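PDB 4E9L: attaching and effacing protein, pathogenesis factor from Escherichia coli, which probably helps the bacterium attach to host cells as an intimin/invasin-family surface adhesin, of which this piece forms immunoglobulin-like domains. Local coordinates for residues Ala291-Ala303 with Glu315-Val328. Sequence-based numbering, arbitrary orientation.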
loop_
_atom_site.group_PDB
_atom_site.type_symbol
_atom_site.label_atom_id
_atom_site.label_comp_id
_atom_site.label_asym_id
_atom_site.label_seq_id
_atom_site.Cartn_x
_atom_site.Cartn_y
_atom_site.Cartn_z
ATOM N N ALA A 291 -2.309 13.168 17.171
ATOM C CA ALA A 291 -3.421 14.127 17.131
ATOM C C ALA A 291 -3.695 14.654 15.728
ATOM O O ALA A 291 -2.777 14.758 14.902
ATOM C CB ALA A 291 -3.180 15.291 18.106
ATOM N N GLY A 292 -4.957 14.990 15.466
ATOM C CA GLY A 292 -5.348 15.545 14.178
ATOM C C GLY A 292 -4.819 16.959 13.990
ATOM O O GLY A 292 -4.099 17.497 14.854
ATOM N N GLU A 293 -5.156 17.563 12.841
ATOM C CA GLU A 293 -4.822 18.957 12.513
ATOM C C GLU A 293 -5.339 19.813 13.686
ATOM O O GLU A 293 -6.435 19.548 14.197
ATOM C CB GLU A 293 -5.602 19.363 11.236
ATOM C CG GLU A 293 -5.216 20.715 10.645
ATOM C CD GLU A 293 -5.811 21.059 9.285
ATOM O OE1 GLU A 293 -6.720 20.332 8.817
ATOM O OE2 GLU A 293 -5.367 22.066 8.685
ATOM N N MET A 294 -4.574 20.820 14.107
ATOM C CA MET A 294 -5.042 21.646 15.218
ATOM C C MET A 294 -6.385 22.340 14.937
ATOM O O MET A 294 -6.701 22.686 13.795
ATOM C CB MET A 294 -3.954 22.580 15.763
ATOM C CG MET A 294 -3.735 23.827 14.963
ATOM S SD MET A 294 -4.684 25.228 15.622
ATOM C CE MET A 294 -4.126 25.242 17.304
ATOM N N SER A 295 -7.189 22.457 15.974
ATOM C CA SER A 295 -8.485 23.095 15.914
ATOM C C SER A 295 -8.359 24.398 16.718
ATOM O O SER A 295 -8.075 24.378 17.928
ATOM C CB SER A 295 -9.558 22.176 16.496
ATOM O OG SER A 295 -10.694 22.896 16.945
ATOM N N SER A 296 -8.529 25.524 16.037
ATOM C CA SER A 296 -8.435 26.813 16.722
ATOM C C SER A 296 -9.586 26.963 17.725
ATOM O O SER A 296 -9.358 27.475 18.810
ATOM C CB SER A 296 -8.396 27.961 15.721
ATOM O OG SER A 296 -9.575 27.933 14.942
ATOM N N ALA A 297 -10.770 26.394 17.419
ATOM C CA ALA A 297 -11.934 26.409 18.321
ATOM C C ALA A 297 -11.694 25.678 19.664
ATOM O O ALA A 297 -12.218 26.103 20.692
ATOM C CB ALA A 297 -13.144 25.806 17.613
ATOM N N ASN A 298 -10.875 24.617 19.664
ATOM C CA ASN A 298 -10.598 23.802 20.857
ATOM C C ASN A 298 -9.304 24.213 21.551
ATOM O O ASN A 298 -8.935 23.646 22.579
ATOM C CB ASN A 298 -10.536 22.316 20.458
ATOM C CG ASN A 298 -11.885 21.736 20.104
ATOM O OD1 ASN A 298 -12.922 22.340 20.362
ATOM N ND2 ASN A 298 -11.906 20.512 19.602
ATOM N N SER A 299 -8.603 25.176 20.975
ATOM C CA SER A 299 -7.315 25.611 21.506
ATOM C C SER A 299 -7.471 26.902 22.295
ATOM O O SER A 299 -8.440 27.629 22.056
ATOM C CB SER A 299 -6.317 25.738 20.369
ATOM O OG SER A 299 -6.074 24.444 19.824
ATOM N N THR A 300 -6.581 27.154 23.285
ATOM C CA THR A 300 -6.678 28.355 24.141
ATOM C C THR A 300 -5.326 29.020 24.368
ATOM O O THR A 300 -4.313 28.353 24.411
ATOM C CB THR A 300 -7.314 28.027 25.524
ATOM O OG1 THR A 300 -6.492 27.104 26.248
ATOM C CG2 THR A 300 -8.749 27.491 25.431
ATOM N N LEU A 301 -5.335 30.346 24.583
ATOM C CA LEU A 301 -4.158 31.121 24.911
ATOM C C LEU A 301 -4.516 32.017 26.085
ATOM O O LEU A 301 -5.490 32.757 26.000
ATOM C CB LEU A 301 -3.682 31.982 23.718
ATOM C CG LEU A 301 -2.421 32.837 24.010
ATOM C CD1 LEU A 301 -1.170 31.932 24.256
ATOM C CD2 LEU A 301 -2.151 33.819 22.899
ATOM N N VAL A 302 -3.756 31.937 27.174
ATOM C CA VAL A 302 -3.930 32.790 28.372
ATOM C C VAL A 302 -2.563 33.410 28.726
ATOM O O VAL A 302 -1.541 32.866 28.324
ATOM C CB VAL A 302 -4.537 32.021 29.597
ATOM C CG1 VAL A 302 -5.925 31.456 29.283
ATOM C CG2 VAL A 302 -3.612 30.907 30.088
ATOM N N ALA A 303 -2.552 34.488 29.536
ATOM C CA ALA A 303 -1.353 35.140 30.047
ATOM C C ALA A 303 -1.465 35.109 31.565
ATOM O O ALA A 303 -2.577 34.921 32.059
ATOM C CB ALA A 303 -1.300 36.587 29.545
ATOM N N GLU A 315 3.997 35.560 31.176
ATOM C CA GLU A 315 4.079 34.193 30.685
ATOM C C GLU A 315 2.807 33.878 29.884
ATOM O O GLU A 315 1.708 34.151 30.359
ATOM C CB GLU A 315 4.181 33.233 31.887
ATOM C CG GLU A 315 4.415 31.800 31.490
ATOM C CD GLU A 315 4.281 30.810 32.632
ATOM O OE1 GLU A 315 3.143 30.601 33.120
ATOM O OE2 GLU A 315 5.316 30.219 33.019
ATOM N N LEU A 316 2.961 33.294 28.687
ATOM C CA LEU A 316 1.850 32.887 27.826
ATOM C C LEU A 316 1.726 31.382 27.958
ATOM O O LEU A 316 2.750 30.691 27.946
ATOM C CB LEU A 316 2.137 33.240 26.330
ATOM C CG LEU A 316 2.316 34.722 26.004
ATOM C CD1 LEU A 316 2.501 34.925 24.491
ATOM C CD2 LEU A 316 1.160 35.572 26.571
ATOM N N THR A 317 0.489 30.871 28.087
ATOM C CA THR A 317 0.216 29.426 28.141
ATOM C C THR A 317 -0.724 29.092 27.002
ATOM O O THR A 317 -1.870 29.553 26.976
ATOM C CB THR A 317 -0.301 28.953 29.519
ATOM O OG1 THR A 317 0.663 29.276 30.516
ATOM C CG2 THR A 317 -0.527 27.425 29.561
ATOM N N PHE A 318 -0.211 28.319 26.037
ATOM C CA PHE A 318 -0.938 27.935 24.844
ATOM C C PHE A 318 -1.272 26.447 24.887
ATOM O O PHE A 318 -0.362 25.626 24.961
ATOM C CB PHE A 318 -0.152 28.341 23.583
ATOM C CG PHE A 318 -0.751 27.856 22.286
ATOM C CD1 PHE A 318 -2.040 28.230 21.907
ATOM C CD2 PHE A 318 -0.050 26.979 21.465
ATOM C CE1 PHE A 318 -2.607 27.755 20.723
ATOM C CE2 PHE A 318 -0.626 26.489 20.281
ATOM C CZ PHE A 318 -1.907 26.873 19.928
ATOM N N THR A 319 -2.595 26.113 24.913
ATOM C CA THR A 319 -3.077 24.722 24.977
ATOM C C THR A 319 -3.609 24.391 23.610
ATOM O O THR A 319 -4.531 25.043 23.131
ATOM C CB THR A 319 -4.135 24.548 26.077
ATOM O OG1 THR A 319 -3.512 24.823 27.324
ATOM C CG2 THR A 319 -4.741 23.129 26.104
ATOM N N MET A 320 -3.011 23.406 22.974
ATOM C CA MET A 320 -3.391 23.067 21.624
ATOM C C MET A 320 -4.099 21.713 21.537
ATOM O O MET A 320 -3.577 20.696 22.000
ATOM C CB MET A 320 -2.146 23.144 20.732
ATOM C CG MET A 320 -2.368 22.692 19.333
ATOM S SD MET A 320 -1.175 23.360 18.162
ATOM C CE MET A 320 0.347 22.744 18.779
ATOM N N LYS A 321 -5.298 21.720 20.953
ATOM C CA LYS A 321 -6.060 20.490 20.746
ATOM C C LYS A 321 -6.515 20.335 19.278
ATOM O O LYS A 321 -6.622 21.334 18.557
ATOM C CB LYS A 321 -7.277 20.468 21.668
ATOM C CG LYS A 321 -6.938 20.222 23.133
ATOM C CD LYS A 321 -8.208 20.103 23.972
ATOM C CE LYS A 321 -7.924 20.113 25.460
ATOM N NZ LYS A 321 -7.718 21.487 25.960
ATOM N N ASP A 322 -6.848 19.094 18.882
ATOM C CA ASP A 322 -7.399 18.783 17.551
ATOM C C ASP A 322 -8.946 18.866 17.616
ATOM O O ASP A 322 -9.493 19.262 18.660
ATOM C CB ASP A 322 -6.858 17.435 17.017
ATOM C CG ASP A 322 -7.378 16.156 17.667
ATOM O OD1 ASP A 322 -8.266 16.246 18.544
ATOM O OD2 ASP A 322 -6.908 15.065 17.287
ATOM N N ALA A 323 -9.649 18.513 16.523
ATOM C CA ALA A 323 -11.114 18.578 16.437
ATOM C C ALA A 323 -11.842 17.617 17.372
ATOM O O ALA A 323 -13.039 17.797 17.636
ATOM C CB ALA A 323 -11.570 18.368 14.994
ATOM N N TYR A 324 -11.111 16.635 17.914
ATOM C CA TYR A 324 -11.637 15.616 18.823
ATOM C C TYR A 324 -11.295 15.872 20.286
ATOM O O TYR A 324 -11.716 15.100 21.138
ATOM C CB TYR A 324 -11.085 14.230 18.430
ATOM C CG TYR A 324 -11.258 13.909 16.966
ATOM C CD1 TYR A 324 -12.476 13.441 16.473
ATOM C CD2 TYR A 324 -10.199 14.049 16.074
ATOM C CE1 TYR A 324 -12.630 13.108 15.125
ATOM C CE2 TYR A 324 -10.346 13.740 14.722
ATOM C CZ TYR A 324 -11.559 13.251 14.255
ATOM O OH TYR A 324 -11.704 12.943 12.922
ATOM N N GLY A 325 -10.513 16.912 20.554
ATOM C CA GLY A 325 -10.061 17.252 21.901
ATOM C C GLY A 325 -8.729 16.616 22.256
ATOM O O GLY A 325 -8.291 16.729 23.403
ATOM N N ASN A 326 -8.060 15.919 21.285
ATOM C CA ASN A 326 -6.758 15.308 21.588
ATOM C C ASN A 326 -5.702 16.407 21.739
ATOM O O ASN A 326 -5.629 17.295 20.882
ATOM C CB ASN A 326 -6.298 14.347 20.484
ATOM C CG ASN A 326 -7.197 13.153 20.326
ATOM O OD1 ASN A 326 -7.450 12.401 21.277
ATOM N ND2 ASN A 326 -7.697 12.952 19.124
ATOM N N PRO A 327 -4.819 16.315 22.756
ATOM C CA PRO A 327 -3.731 17.310 22.863
ATOM C C PRO A 327 -2.756 17.201 21.683
ATOM O O PRO A 327 -2.389 16.096 21.276
ATOM C CB PRO A 327 -3.064 16.984 24.204
ATOM C CG PRO A 327 -3.445 15.586 24.521
ATOM C CD PRO A 327 -4.750 15.285 23.820
ATOM N N VAL A 328 -2.404 18.345 21.079
ATOM C CA VAL A 328 -1.482 18.368 19.951
ATOM C C VAL A 328 -0.050 18.519 20.497
ATOM O O VAL A 328 0.362 19.605 20.910
ATOM C CB VAL A 328 -1.851 19.377 18.837
ATOM C CG1 VAL A 328 -0.799 19.362 17.714
ATOM C CG2 VAL A 328 -3.244 19.092 18.284
HETATM O O HOH W 1 -8.417 17.778 13.998
HETATM O O HOH W 2 -7.925 24.154 24.938
HETATM O O HOH W 3 -3.826 27.735 27.565
#
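The Phe318 ring meets Met294 at its edge, where the methyl CE comes near the ring plane, 3.8 Å from CZ. Leu301 CD1, Ser299 CB and the Thr300 carbonyl oxygen approach the ring obliquely. The Tyr324 ring has Asp322 OD2 in its plane, at the edge. Met294 crosses Met320 at about a right angle, CE lying 3.6 Å from SD; the flexible Met294 chain, bent at chi2 and chi3, puts its CE methyl against both the ring and the sulfur. The carboxylate of Asp322 is gripped on both oxygens. OD2 accepts from Gly292 N (2.7 Å) on its anti lone pair, the bond nearly straight at 165°, and from the amide ND2 of Asn326 on its syn one, while Tyr324 N and Asn326 N reach OD1 from opposite faces of the plane. With CG between backbone N and carbonyl carbon (chi1 72°), Asp322 turns OD1 back over its own loop, where accepting from Tyr324 N makes an Asx turn, and leaves OD2 to tie in the linker at Gly292; Asn326 ND2 also bonds to Gly264 O in the preceding domain. Beyond lies the first hairpin of an immunoglobulin-like domain, strand 300-303 forming the outer edge of the antiparallel sheet beside 313-319. Thr300 and Thr319, and Val302 and Thr317, are hydrogen-bonded pairs lying side by side on one face, where beta-branched residues suit extended backbone; a water joins both hydroxyls of the first pair to Thr317 O. On the other face Leu301 CD1 packs 3.8 Å from Phe318 CB, and the short Ala303 CB lies against Leu316 CD2. Next to Thr300, Ser299 OG, small enough to sit against the backbone, donates to Ser295 O and accepts from Lys321 N (3.0 Å). Asn298 ND2 meets Asp322 O (2.9 Å) nearly in its own amide plane.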